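Local coordinates for cyclodipeptide synthase, BtCDPS (PDB 6ZTU), which probably acts as an aminoacyltransferase that joins two aminoacyl groups, in its family usually delivered by tRNAs, into a cyclic dipeptide, at residues A[40-45]-A[97-102]; A[114-119]-A[181-186]. All blocks are in the same frame, centred on the assembly; numbering follows the deposited sequence.

Contact 1 (A[40-45]-A[97-102]); sequences FSQNYI and SEEALR
Gln42 and Ile45 carry the first turn of helix 42-55 onto the last turns of helix 79-103, one through a polar tip and the other through a methyl group. The turn starts under an N-cap: Ser41 OG accepts from Tyr44 N at 3.1 Å, just ahead of the residues that touch. Gln42 follows, with CG anti to its backbone N (chi1 178°) and the chain fully extended beyond, which carries the amide across to Glu99. There NE2 donates to Glu99 OE1 over 2.9 Å, with a moderately bent N-H...O angle of 152°. The carboxylate oxygen lies in the amide plane and takes the bond on its syn lone pair, although the two flat groups are turned 43° from each other. OE1 also accepts from His46 NE2, so two donors from helix 42-55 grip this one oxygen. With an alanine at Glu99, Gln42 NE2 and His46 NE2 would probably lose their shared acceptor, and the glutamine amide would be set free to turn. Ile45, deeper in, sets CG2 3.7 Å from Ser97 OG and 3.9 Å from Ser97 N, a van der Waals contact of a methyl group with a hydroxyl whose hydrogen bond goes to His93 O; Phe96 and His93 touch the same isoleucine. In this Rossmann-like fold the two helices belong to successive beta-alpha-beta crossovers, 28-32 to 58-63 and 58-63 to 110-112. Further along helix 79-103, Ala100 and Leu101 touch Ile49 of helix 42-55, while Ser97 and Leu101 rest on Ile110 of edge strand 110-112.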
ATOM      1  N   PHE A  40      -5.146 -11.405   1.565  1.00 32.71           N
ATOM      2  CA  PHE A  40      -6.203 -10.684   0.853  1.00 30.40           C
ATOM      3  C   PHE A  40      -7.072 -11.658   0.061  1.00 34.75           C
ATOM      4  O   PHE A  40      -7.143 -11.649  -1.167  1.00 35.83           O
ATOM      5  CB  PHE A  40      -5.600  -9.599  -0.024  1.00 31.65           C
ATOM      6  CG  PHE A  40      -4.951  -8.511   0.767  1.00 30.13           C
ATOM      7  CD1 PHE A  40      -5.707  -7.474   1.285  1.00 26.98           C
ATOM      8  CD2 PHE A  40      -3.594  -8.550   1.033  1.00 29.80           C
ATOM      9  CE1 PHE A  40      -5.111  -6.471   2.039  1.00 26.92           C
ATOM     10  CE2 PHE A  40      -2.988  -7.559   1.787  1.00 30.55           C
ATOM     11  CZ  PHE A  40      -3.753  -6.514   2.290  1.00 28.29           C
ATOM     12  N   SER A  41      -7.753 -12.507   0.820  1.00 36.49           N
ATOM     13  CA  SER A  41      -8.809 -13.358   0.307  1.00 39.69           C
ATOM     14  C   SER A  41     -10.043 -12.524  -0.024  1.00 39.21           C
ATOM     15  O   SER A  41     -10.160 -11.354   0.350  1.00 37.06           O
ATOM     16  CB  SER A  41      -9.179 -14.414   1.343  1.00 39.12           C
ATOM     17  OG  SER A  41      -9.737 -13.786   2.492  1.00 36.75           O
ATOM     18  N   GLN A  42     -10.993 -13.154  -0.716  1.00 41.32           N
ATOM     19  CA  GLN A  42     -12.278 -12.507  -0.945  1.00 34.74           C
ATOM     20  C   GLN A  42     -12.908 -12.070   0.373  1.00 35.97           C
ATOM     21  O   GLN A  42     -13.365 -10.929   0.512  1.00 38.28           O
ATOM     22  CB  GLN A  42     -13.205 -13.457  -1.705  1.00 41.44           C
ATOM     23  CG  GLN A  42     -14.587 -12.905  -1.952  1.00 42.95           C
ATOM     24  CD  GLN A  42     -15.461 -13.877  -2.719  1.00 46.61           C
ATOM     25  OE1 GLN A  42     -15.301 -15.090  -2.605  1.00 44.56           O
ATOM     26  NE2 GLN A  42     -16.383 -13.348  -3.512  1.00 47.89           N
ATOM     27  N   ASN A  43     -12.922 -12.962   1.366  1.00 40.81           N
ATOM     28  CA  ASN A  43     -13.562 -12.641   2.640  1.00 38.00           C
ATOM     29  C   ASN A  43     -12.902 -11.451   3.329  1.00 35.72           C
ATOM     30  O   ASN A  43     -13.596 -10.578   3.866  1.00 35.30           O
ATOM     31  CB  ASN A  43     -13.541 -13.855   3.565  1.00 43.98           C
ATOM     32  CG  ASN A  43     -14.431 -13.673   4.774  1.00 46.35           C
ATOM     33  OD1 ASN A  43     -15.588 -13.272   4.653  1.00 57.11           O
ATOM     34  ND2 ASN A  43     -13.887 -13.945   5.958  1.00 56.16           N
ATOM     35  N   TYR A  44     -11.567 -11.414   3.353  1.00 36.67           N
ATOM     36  CA  TYR A  44     -10.872 -10.322   4.032  1.00 34.52           C
ATOM     37  C   TYR A  44     -11.092  -8.997   3.315  1.00 32.96           C
ATOM     38  O   TYR A  44     -11.304  -7.960   3.957  1.00 32.66           O
ATOM     39  CB  TYR A  44      -9.381 -10.627   4.134  1.00 31.96           C
ATOM     40  CG  TYR A  44      -8.587  -9.585   4.898  1.00 31.81           C
ATOM     41  CD1 TYR A  44      -8.752  -9.424   6.267  1.00 32.02           C
ATOM     42  CD2 TYR A  44      -7.678  -8.757   4.247  1.00 27.66           C
ATOM     43  CE1 TYR A  44      -8.031  -8.476   6.973  1.00 31.70           C
ATOM     44  CE2 TYR A  44      -6.939  -7.804   4.952  1.00 25.92           C
ATOM     45  CZ  TYR A  44      -7.124  -7.669   6.314  1.00 29.91           C
ATOM     46  OH  TYR A  44      -6.414  -6.722   7.028  1.00 28.57           O
ATOM     47  N   ILE A  45     -11.038  -9.008   1.982  1.00 34.52           N
ATOM     48  CA  ILE A  45     -11.296  -7.781   1.232  1.00 31.22           C
ATOM     49  C   ILE A  45     -12.704  -7.266   1.531  1.00 34.33           C
ATOM     50  O   ILE A  45     -12.915  -6.063   1.739  1.00 30.75           O
ATOM     51  CB  ILE A  45     -11.054  -8.025  -0.273  1.00 33.08           C
ATOM     52  CG1 ILE A  45      -9.546  -8.074  -0.554  1.00 32.43           C
ATOM     53  CG2 ILE A  45     -11.731  -6.954  -1.117  1.00 33.59           C
ATOM     54  CD1 ILE A  45      -9.173  -8.599  -1.941  1.00 34.78           C
ATOM     55  N   SER A  97     -13.070  -6.464  -4.741  1.00 31.94           N
ATOM     56  CA  SER A  97     -13.288  -5.112  -4.241  1.00 31.29           C
ATOM     57  C   SER A  97     -14.561  -4.509  -4.822  1.00 33.83           C
ATOM     58  O   SER A  97     -15.340  -3.881  -4.101  1.00 30.50           O
ATOM     59  CB  SER A  97     -12.078  -4.232  -4.562  1.00 32.26           C
ATOM     60  OG  SER A  97     -10.911  -4.763  -3.952  1.00 29.81           O
ATOM     61  N   GLU A  98     -14.775  -4.675  -6.129  1.00 34.10           N
ATOM     62  CA  GLU A  98     -15.985  -4.140  -6.748  1.00 34.15           C
ATOM     63  C   GLU A  98     -17.235  -4.733  -6.106  1.00 37.59           C
ATOM     64  O   GLU A  98     -18.182  -4.000  -5.794  1.00 35.46           O
ATOM     65  CB  GLU A  98     -15.956  -4.411  -8.250  1.00 35.62           C
ATOM     66  CG  GLU A  98     -17.039  -3.698  -9.034  1.00 38.71           C
ATOM     67  CD  GLU A  98     -18.321  -4.500  -9.116  1.00 50.94           C
ATOM     68  OE1 GLU A  98     -18.258  -5.745  -8.987  1.00 51.03           O
ATOM     69  OE2 GLU A  98     -19.394  -3.883  -9.304  1.00 55.46           O
ATOM     70  N   GLU A  99     -17.245  -6.056  -5.884  1.00 39.49           N
ATOM     71  CA  GLU A  99     -18.356  -6.721  -5.198  1.00 38.83           C
ATOM     72  C   GLU A  99     -18.723  -6.015  -3.903  1.00 41.29           C
ATOM     73  O   GLU A  99     -19.878  -5.633  -3.687  1.00 40.98           O
ATOM     74  CB  GLU A  99     -17.994  -8.169  -4.871  1.00 41.59           C
ATOM     75  CG  GLU A  99     -18.013  -9.142  -6.009  1.00 48.44           C
ATOM     76  CD  GLU A  99     -17.542 -10.514  -5.562  1.00 53.75           C
ATOM     77  OE1 GLU A  99     -17.313 -10.691  -4.337  1.00 49.20           O
ATOM     78  OE2 GLU A  99     -17.394 -11.406  -6.429  1.00 58.12           O
ATOM     79  N   ALA A 100     -17.738  -5.854  -3.014  1.00 35.65           N
ATOM     80  CA  ALA A 100     -18.014  -5.345  -1.678  1.00 34.79           C
ATOM     81  C   ALA A 100     -18.397  -3.873  -1.713  1.00 34.73           C
ATOM     82  O   ALA A 100     -19.265  -3.429  -0.950  1.00 34.38           O
ATOM     83  CB  ALA A 100     -16.796  -5.576  -0.780  1.00 33.27           C
ATOM     84  N   LEU A 101     -17.756  -3.090  -2.581  1.00 34.15           N
ATOM     85  CA  LEU A 101     -18.153  -1.696  -2.721  1.00 31.56           C
ATOM     86  C   LEU A 101     -19.596  -1.598  -3.201  1.00 34.54           C
ATOM     87  O   LEU A 101     -20.410  -0.871  -2.618  1.00 33.50           O
ATOM     88  CB  LEU A 101     -17.203  -0.978  -3.675  1.00 30.40           C
ATOM     89  CG  LEU A 101     -15.820  -0.698  -3.072  1.00 30.31           C
ATOM     90  CD1 LEU A 101     -14.831  -0.300  -4.170  1.00 28.58           C
ATOM     91  CD2 LEU A 101     -15.901   0.371  -1.989  1.00 28.50           C
ATOM     92  N   ARG A 102     -19.935  -2.361  -4.243  1.00 35.34           N
ATOM     93  CA  ARG A 102     -21.301  -2.350  -4.755  1.00 38.22           C
ATOM     94  C   ARG A 102     -22.292  -2.797  -3.686  1.00 39.09           C
ATOM     95  O   ARG A 102     -23.345  -2.177  -3.507  1.00 37.82           O
ATOM     96  CB  ARG A 102     -21.397  -3.240  -5.995  1.00 41.88           C
ATOM     97  CG  ARG A 102     -22.812  -3.404  -6.528  1.00 43.30           C
ATOM     98  CD  ARG A 102     -22.805  -3.894  -7.971  1.00 46.31           C
ATOM     99  NE  ARG A 102     -21.741  -4.861  -8.230  1.00 52.52           N
ATOM    100  CZ  ARG A 102     -21.818  -6.161  -7.951  1.00 56.17           C
ATOM    101  NH1 ARG A 102     -22.913  -6.661  -7.395  1.00 58.44           N
ATOM    102  NH2 ARG A 102     -20.794  -6.964  -8.224  1.00 51.59           N
TER

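Contact 2 (A[114-119]-A[181-186]); sequences SDFKNN and LPFFLS
Phe183 and Phe116 form a T-shaped (edge-to-face) aromatic pair that joins helix 167-191 to the loop following strand 110-112, in the Rossmann-like fold of this synthase. Along the helix, Pro182 comes just before the contact. The helix kinks here, for the N atoms of Pro182 and Phe183 make no bond to the preceding turn, yet Pro182 O still accepts from Ser186 N at 2.8 Å. The proline ring itself packs on Tyr122 and Val125 of helix 120-135. Phe183 then does the touching: CG stands anti to its carbonyl carbon (chi1 -74°), which lets the far end of the ring swing over to the loop, where CZ meets it. CZ sits 3.4 Å above the plane of the Phe116 ring, displaced toward the rim, and so lies nearest Phe116 CD2, at 3.5 Å, with CE2 of the same ring almost as close. The ring planes are 73° apart and the centroids 5.2 Å, short of a perfect T but clearly presenting an edge to a face. Phe113 and Ile190 also touch Phe183, and Ile190 touches Phe116, which makes the pair part of a larger apolar cluster. The next residue, Phe184, belongs to the pocket and touches the bound hexanediol. At the end of the segment, Ser186 OG is hydrogen-bonded to Ser220 OG. On the loop side a type I beta turn runs from Phe116 to Asn119, closed by Asn119 N donating to Phe116 O at 3.0 Å, and Asn119 ND2 is hydrogen-bonded to Ile190 O of helix 167-191.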
ATOM      1  N   SER A 114      -0.161   2.732 -10.700  1.00 22.86           N
ATOM      2  CA  SER A 114       0.298   3.174 -12.012  1.00 26.09           C
ATOM      3  C   SER A 114      -0.702   4.074 -12.733  1.00 25.94           C
ATOM      4  O   SER A 114      -0.436   4.477 -13.871  1.00 26.87           O
ATOM      5  CB  SER A 114       0.602   1.969 -12.902  1.00 27.66           C
ATOM      6  OG  SER A 114       1.678   1.212 -12.374  1.00 27.38           O
ATOM      7  N   ASP A 115      -1.824   4.413 -12.106  1.00 23.32           N
ATOM      8  CA  ASP A 115      -2.897   5.141 -12.780  1.00 22.38           C
ATOM      9  C   ASP A 115      -2.743   6.656 -12.691  1.00 25.50           C
ATOM     10  O   ASP A 115      -3.700   7.385 -13.009  1.00 24.48           O
ATOM     11  CB  ASP A 115      -4.256   4.742 -12.192  1.00 24.69           C
ATOM     12  CG  ASP A 115      -4.667   3.329 -12.555  1.00 28.90           C
ATOM     13  OD1 ASP A 115      -4.056   2.740 -13.466  1.00 37.80           O
ATOM     14  OD2 ASP A 115      -5.605   2.806 -11.933  1.00 25.80           O
ATOM     15  N   PHE A 116      -1.567   7.147 -12.276  1.00 21.70           N
ATOM     16  CA  PHE A 116      -1.385   8.549 -11.902  1.00 23.94           C
ATOM     17  C   PHE A 116      -0.161   9.169 -12.576  1.00 20.71           C
ATOM     18  O   PHE A 116       0.371  10.171 -12.109  1.00 24.28           O
ATOM     19  CB  PHE A 116      -1.327   8.678 -10.375  1.00 25.46           C
ATOM     20  CG  PHE A 116      -2.611   8.270  -9.720  1.00 23.11           C
ATOM     21  CD1 PHE A 116      -3.589   9.209  -9.443  1.00 27.03           C
ATOM     22  CD2 PHE A 116      -2.886   6.924  -9.481  1.00 23.69           C
ATOM     23  CE1 PHE A 116      -4.804   8.829  -8.881  1.00 27.12           C
ATOM     24  CE2 PHE A 116      -4.094   6.537  -8.916  1.00 24.26           C
ATOM     25  CZ  PHE A 116      -5.055   7.482  -8.626  1.00 24.89           C
ATOM     26  N   LYS A 117       0.250   8.625 -13.719  1.00 27.30           N
ATOM     27  CA  LYS A 117       1.391   9.172 -14.444  1.00 30.31           C
ATOM     28  C   LYS A 117       1.126  10.577 -14.970  1.00 27.73           C
ATOM     29  O   LYS A 117       2.077  11.309 -15.258  1.00 29.61           O
ATOM     30  CB  LYS A 117       1.770   8.235 -15.597  1.00 34.66           C
ATOM     31  CG  LYS A 117       2.525   6.982 -15.131  1.00 40.26           C
ATOM     32  CD  LYS A 117       2.705   5.971 -16.254  1.00 49.60           C
ATOM     33  CE  LYS A 117       2.288   4.572 -15.810  1.00 45.98           C
ATOM     34  NZ  LYS A 117       1.804   3.752 -16.964  1.00 50.63           N
ATOM     35  N   ASN A 118      -0.140  10.971 -15.102  1.00 23.89           N
ATOM     36  CA  ASN A 118      -0.493  12.317 -15.535  1.00 23.78           C
ATOM     37  C   ASN A 118      -0.953  13.197 -14.380  1.00 26.15           C
ATOM     38  O   ASN A 118      -1.561  14.245 -14.608  1.00 25.41           O
ATOM     39  CB  ASN A 118      -1.568  12.238 -16.618  1.00 27.15           C
ATOM     40  CG  ASN A 118      -1.052  11.595 -17.877  1.00 28.76           C
ATOM     41  OD1 ASN A 118      -0.373  12.237 -18.674  1.00 30.12           O
ATOM     42  ND2 ASN A 118      -1.327  10.310 -18.041  1.00 26.71           N
ATOM     43  N   ASN A 119      -0.660  12.797 -13.146  1.00 22.68           N
ATOM     44  CA  ASN A 119      -1.053  13.517 -11.942  1.00 22.63           C
ATOM     45  C   ASN A 119       0.200  14.203 -11.417  1.00 23.10           C
ATOM     46  O   ASN A 119       1.222  13.542 -11.204  1.00 23.60           O
ATOM     47  CB  ASN A 119      -1.653  12.532 -10.927  1.00 20.91           C
ATOM     48  CG  ASN A 119      -1.999  13.164  -9.587  1.00 24.08           C
ATOM     49  OD1 ASN A 119      -1.120  13.462  -8.771  1.00 24.52           O
ATOM     50  ND2 ASN A 119      -3.293  13.319  -9.327  1.00 21.51           N
ATOM     51  N   LEU A 181       5.338   4.286  -2.882  1.00 19.84           N
ATOM     52  CA  LEU A 181       5.560   5.224  -1.782  1.00 19.51           C
ATOM     53  C   LEU A 181       4.815   6.551  -1.898  1.00 19.94           C
ATOM     54  O   LEU A 181       4.398   7.066  -0.849  1.00 18.49           O
ATOM     55  CB  LEU A 181       7.064   5.489  -1.614  1.00 20.32           C
ATOM     56  CG  LEU A 181       7.778   4.529  -0.669  1.00 22.52           C
ATOM     57  CD1 LEU A 181       9.261   4.863  -0.637  1.00 22.55           C
ATOM     58  CD2 LEU A 181       7.194   4.607   0.756  1.00 22.37           C
ATOM     59  N   PRO A 182       4.623   7.172  -3.074  1.00 21.40           N
ATOM     60  CA  PRO A 182       3.897   8.452  -3.061  1.00 19.36           C
ATOM     61  C   PRO A 182       2.528   8.365  -2.409  1.00 19.11           C
ATOM     62  O   PRO A 182       2.056   9.377  -1.876  1.00 20.12           O
ATOM     63  CB  PRO A 182       3.795   8.823  -4.550  1.00 18.90           C
ATOM     64  CG  PRO A 182       4.994   8.169  -5.168  1.00 20.22           C
ATOM     65  CD  PRO A 182       5.102   6.844  -4.436  1.00 18.51           C
ATOM     66  N   PHE A 183       1.875   7.194  -2.426  1.00 18.97           N
ATOM     67  CA  PHE A 183       0.572   7.082  -1.773  1.00 19.22           C
ATOM     68  C   PHE A 183       0.692   6.995  -0.256  1.00 21.86           C
ATOM     69  O   PHE A 183      -0.208   7.464   0.444  1.00 21.22           O
ATOM     70  CB  PHE A 183      -0.207   5.884  -2.319  1.00 20.41           C
ATOM     71  CG  PHE A 183      -0.739   6.134  -3.689  1.00 19.34           C
ATOM     72  CD1 PHE A 183      -1.935   6.820  -3.849  1.00 20.39           C
ATOM     73  CD2 PHE A 183      -0.012   5.775  -4.811  1.00 22.13           C
ATOM     74  CE1 PHE A 183      -2.414   7.106  -5.111  1.00 22.21           C
ATOM     75  CE2 PHE A 183      -0.500   6.055  -6.071  1.00 24.86           C
ATOM     76  CZ  PHE A 183      -1.690   6.725  -6.208  1.00 22.01           C
ATOM     77  N   PHE A 184       1.787   6.419   0.260  1.00 19.41           N
ATOM     78  CA  PHE A 184       2.067   6.479   1.694  1.00 21.18           C
ATOM     79  C   PHE A 184       2.299   7.912   2.148  1.00 21.03           C
ATOM     80  O   PHE A 184       1.967   8.277   3.282  1.00 21.47           O
ATOM     81  CB  PHE A 184       3.330   5.678   2.046  1.00 21.84           C
ATOM     82  CG  PHE A 184       3.221   4.178   1.898  1.00 20.60           C
ATOM     83  CD1 PHE A 184       3.052   3.580   0.656  1.00 21.75           C
ATOM     84  CD2 PHE A 184       3.382   3.354   3.015  1.00 23.11           C
ATOM     85  CE1 PHE A 184       3.005   2.194   0.539  1.00 24.47           C
ATOM     86  CE2 PHE A 184       3.342   1.962   2.903  1.00 24.97           C
ATOM     87  CZ  PHE A 184       3.155   1.384   1.658  1.00 26.43           C
ATOM     88  N   LEU A 185       2.954   8.718   1.308  1.00 19.81           N
ATOM     89  CA  LEU A 185       3.387  10.053   1.688  1.00 19.13           C
ATOM     90  C   LEU A 185       2.312  11.104   1.459  1.00 23.08           C
ATOM     91  O   LEU A 185       2.194  12.053   2.246  1.00 23.85           O
ATOM     92  CB  LEU A 185       4.636  10.453   0.896  1.00 19.62           C
ATOM     93  CG  LEU A 185       5.867   9.572   1.111  1.00 20.82           C
ATOM     94  CD1 LEU A 185       6.939   9.916   0.091  1.00 22.63           C
ATOM     95  CD2 LEU A 185       6.367   9.765   2.539  1.00 23.01           C
ATOM     96  N   SER A 186       1.514  10.937   0.394  1.00 20.38           N
ATOM     97  CA  SER A 186       0.627  12.012  -0.045  1.00 21.19           C
ATOM     98  C   SER A 186      -0.625  11.495  -0.753  1.00 22.01           C
ATOM     99  O   SER A 186      -1.127  12.160  -1.665  1.00 23.27           O
ATOM    100  CB  SER A 186       1.370  12.973  -0.992  1.00 23.17           C
ATOM    101  OG  SER A 186       2.558  13.496  -0.393  1.00 25.12           O
TER

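Contacts 1 and 2 lie in series along the chain and do not touch: their centres are 23 Å apart and their nearest atoms about 11 Å. Strand 110-112 connects them, since it lies against helix 79-103 of contact 1 and leads on into the 114-119 loop of contact 2. Neither touching pair meets the hexanediol: the Ser97 side chain is about 10 Å from the diol and the Phe183 side chain about 7 Å. Phe184, next in sequence to Phe183, is the pocket residue within segment 181-186 and shares helix 167-191 with the pocket residues Tyr176 and Glu180; from segment 40-45, Phe40 touches Ile33, another pocket residue.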